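Local coordinates for protein endo-beta-mannanase (Rhizomucor miehei, PDB 4QP0) that probably hydrolyses internal beta-1,4-mannosidic linkages in mannans, galactomannans and glucomannans, as a secreted fungal TIM-barrel enzyme of glycoside hydrolase family 5, at residues A[348-351]-A[352-356]. Residues are numbered along the deposited sequence; the frame is centred on the assembly and turned at random.
Sequences TVTN and HADAM
Thr350 and Asp354 stand one helical turn apart, their side chains running alongside one another in a common direction, a worked example of how an i to i+4 pair combines a backbone bond with side-chain packing. The amide N of Asp354 gives its hydrogen to Thr350 O over 3.2 Å, almost straight at 174°. The carboxylate folds back over the same turn: with CG anti to its own carbonyl carbon (chi1 -58°), Asp354 OD2 comes within 3.7 Å of the Thr350 methyl CG2. Asp354 OD2 also lies 3.1 Å from Thr350 O, an approach of two acceptors that adds no bond and would, if anything, disfavour the charged form slightly.

The neighbouring turns are held less evenly. Asn351 serves the contact through its backbone: Asn351 O receives a weak bond from Ala355 N, and the Ala355 methyl CB packs 3.6 Å from the same oxygen, while the amide end of Asn351 lies on the exposed side of the helix. Ala353 N bonds to Val349 O at 3.2 Å, in the carbonyl plane but less straight, and the Ala353 methyl rests against that oxygen and Thr350 O. A wider pi-type turn at 348-350 overlaps the start of these bonds.

His352 turns to the buried side. Its CG is anti to the backbone N (chi1 -177°), which carries the imidazole away from the preceding turn, and Met356 CG covers one ring face near its rim, 3.4 Å above the plane. Both ring nitrogens are engaged, ND1 by Glu314 and NE2 by Asp321, an arrangement consistent with a protonated imidazole.

These residues belong to helix 345-358, the last helix of the barrel, whose inner side packs on helix 299-315 through His352 and Met356 and on strands 17-25 and 320-323 through Val349 and Met356.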
ATOM      1  N   THR A 348      -7.722 -20.357  -2.703  1.00 31.65           N
ATOM      2  CA  THR A 348      -6.845 -19.219  -3.010  1.00 31.72           C
ATOM      3  C   THR A 348      -7.041 -18.056  -2.031  1.00 32.99           C
ATOM      4  O   THR A 348      -6.100 -17.312  -1.738  1.00 32.93           O
ATOM      5  CB  THR A 348      -7.041 -18.699  -4.455  1.00 31.01           C
ATOM      6  OG1 THR A 348      -8.420 -18.400  -4.688  1.00 30.98           O
ATOM      7  CG2 THR A 348      -6.591 -19.725  -5.474  1.00 31.19           C
ATOM      8  N   VAL A 349      -8.264 -17.899  -1.526  1.00 34.49           N
ATOM      9  CA  VAL A 349      -8.640 -16.679  -0.807  1.00 33.40           C
ATOM     10  C   VAL A 349      -9.487 -16.950   0.431  1.00 34.86           C
ATOM     11  O   VAL A 349      -9.207 -16.413   1.505  1.00 34.95           O
ATOM     12  CB  VAL A 349      -9.414 -15.711  -1.729  1.00 32.79           C
ATOM     13  CG1 VAL A 349     -10.005 -14.558  -0.931  1.00 33.82           C
ATOM     14  CG2 VAL A 349      -8.524 -15.180  -2.847  1.00 32.75           C
ATOM     15  N   THR A 350     -10.513 -17.787   0.268  1.00 34.11           N
ATOM     16  CA  THR A 350     -11.593 -17.911   1.253  1.00 34.64           C
ATOM     17  C   THR A 350     -11.208 -18.631   2.546  1.00 34.73           C
ATOM     18  O   THR A 350     -11.441 -18.101   3.641  1.00 35.22           O
ATOM     19  CB  THR A 350     -12.885 -18.482   0.607  1.00 33.66           C
ATOM     20  OG1 THR A 350     -13.697 -17.392   0.168  1.00 33.48           O
ATOM     21  CG2 THR A 350     -13.703 -19.346   1.569  1.00 35.40           C
ATOM     22  N   ASN A 351     -10.614 -19.818   2.420  1.00 33.53           N
ATOM     23  CA  ASN A 351     -10.181 -20.583   3.589  1.00 32.93           C
ATOM     24  C   ASN A 351      -9.368 -19.740   4.557  1.00 33.29           C
ATOM     25  O   ASN A 351      -9.577 -19.804   5.767  1.00 34.30           O
ATOM     26  CB  ASN A 351      -9.390 -21.821   3.169  1.00 31.25           C
ATOM     27  CG  ASN A 351     -10.282 -22.920   2.608  1.00 32.20           C
ATOM     28  OD1 ASN A 351     -11.516 -22.801   2.591  1.00 30.10           O
ATOM     29  ND2 ASN A 351      -9.658 -23.996   2.135  1.00 31.80           N
ATOM     30  N   HIS A 352      -8.460 -18.935   4.008  1.00 33.36           N
ATOM     31  CA  HIS A 352      -7.568 -18.113   4.811  1.00 33.26           C
ATOM     32  C   HIS A 352      -8.245 -16.918   5.412  1.00 33.91           C
ATOM     33  O   HIS A 352      -7.931 -16.535   6.544  1.00 35.69           O
ATOM     34  CB  HIS A 352      -6.373 -17.669   3.980  1.00 32.45           C
ATOM     35  CG  HIS A 352      -5.349 -16.875   4.752  1.00 31.69           C
ATOM     36  ND1 HIS A 352      -4.731 -17.357   5.846  1.00 31.10           N
ATOM     37  CD2 HIS A 352      -4.834 -15.595   4.539  1.00 30.82           C
ATOM     38  CE1 HIS A 352      -3.865 -16.435   6.310  1.00 30.97           C
ATOM     39  NE2 HIS A 352      -3.933 -15.358   5.510  1.00 29.84           N
ATOM     40  N   ALA A 353      -9.162 -16.306   4.665  1.00 34.08           N
ATOM     41  CA  ALA A 353      -9.886 -15.128   5.147  1.00 34.67           C
ATOM     42  C   ALA A 353     -10.646 -15.450   6.434  1.00 35.76           C
ATOM     43  O   ALA A 353     -10.561 -14.701   7.414  1.00 35.59           O
ATOM     44  CB  ALA A 353     -10.826 -14.595   4.076  1.00 33.87           C
ATOM     45  N   ASP A 354     -11.357 -16.581   6.428  1.00 36.52           N
ATOM     46  CA  ASP A 354     -12.089 -17.079   7.600  1.00 37.54           C
ATOM     47  C   ASP A 354     -11.171 -17.387   8.782  1.00 35.83           C
ATOM     48  O   ASP A 354     -11.519 -17.100   9.925  1.00 37.54           O
ATOM     49  CB  ASP A 354     -12.912 -18.330   7.245  1.00 39.27           C
ATOM     50  CG  ASP A 354     -13.912 -18.082   6.121  1.00 42.51           C
ATOM     51  OD1 ASP A 354     -14.618 -17.045   6.140  1.00 45.32           O
ATOM     52  OD2 ASP A 354     -13.995 -18.930   5.208  1.00 44.14           O
ATOM     53  N   ALA A 355     -10.007 -17.969   8.499  1.00 34.26           N
ATOM     54  CA  ALA A 355      -9.052 -18.342   9.538  1.00 33.89           C
ATOM     55  C   ALA A 355      -8.438 -17.121  10.234  1.00 34.41           C
ATOM     56  O   ALA A 355      -8.205 -17.152  11.441  1.00 35.14           O
ATOM     57  CB  ALA A 355      -7.972 -19.253   8.970  1.00 33.05           C
ATOM     58  N   MET A 356      -8.182 -16.051   9.481  1.00 32.26           N
ATOM     59  CA  MET A 356      -7.753 -14.796  10.089  1.00 32.88           C
ATOM     60  C   MET A 356      -8.901 -14.121  10.841  1.00 33.52           C
ATOM     61  O   MET A 356      -8.696 -13.570  11.919  1.00 34.16           O
ATOM     62  CB  MET A 356      -7.170 -13.840   9.041  1.00 32.54           C
ATOM     63  CG  MET A 356      -5.944 -14.372   8.319  1.00 31.84           C
ATOM     64  SD  MET A 356      -4.498 -14.547   9.379  1.00 32.04           S
ATOM     65  CE  MET A 356      -3.739 -12.932   9.157  1.00 29.04           C
TER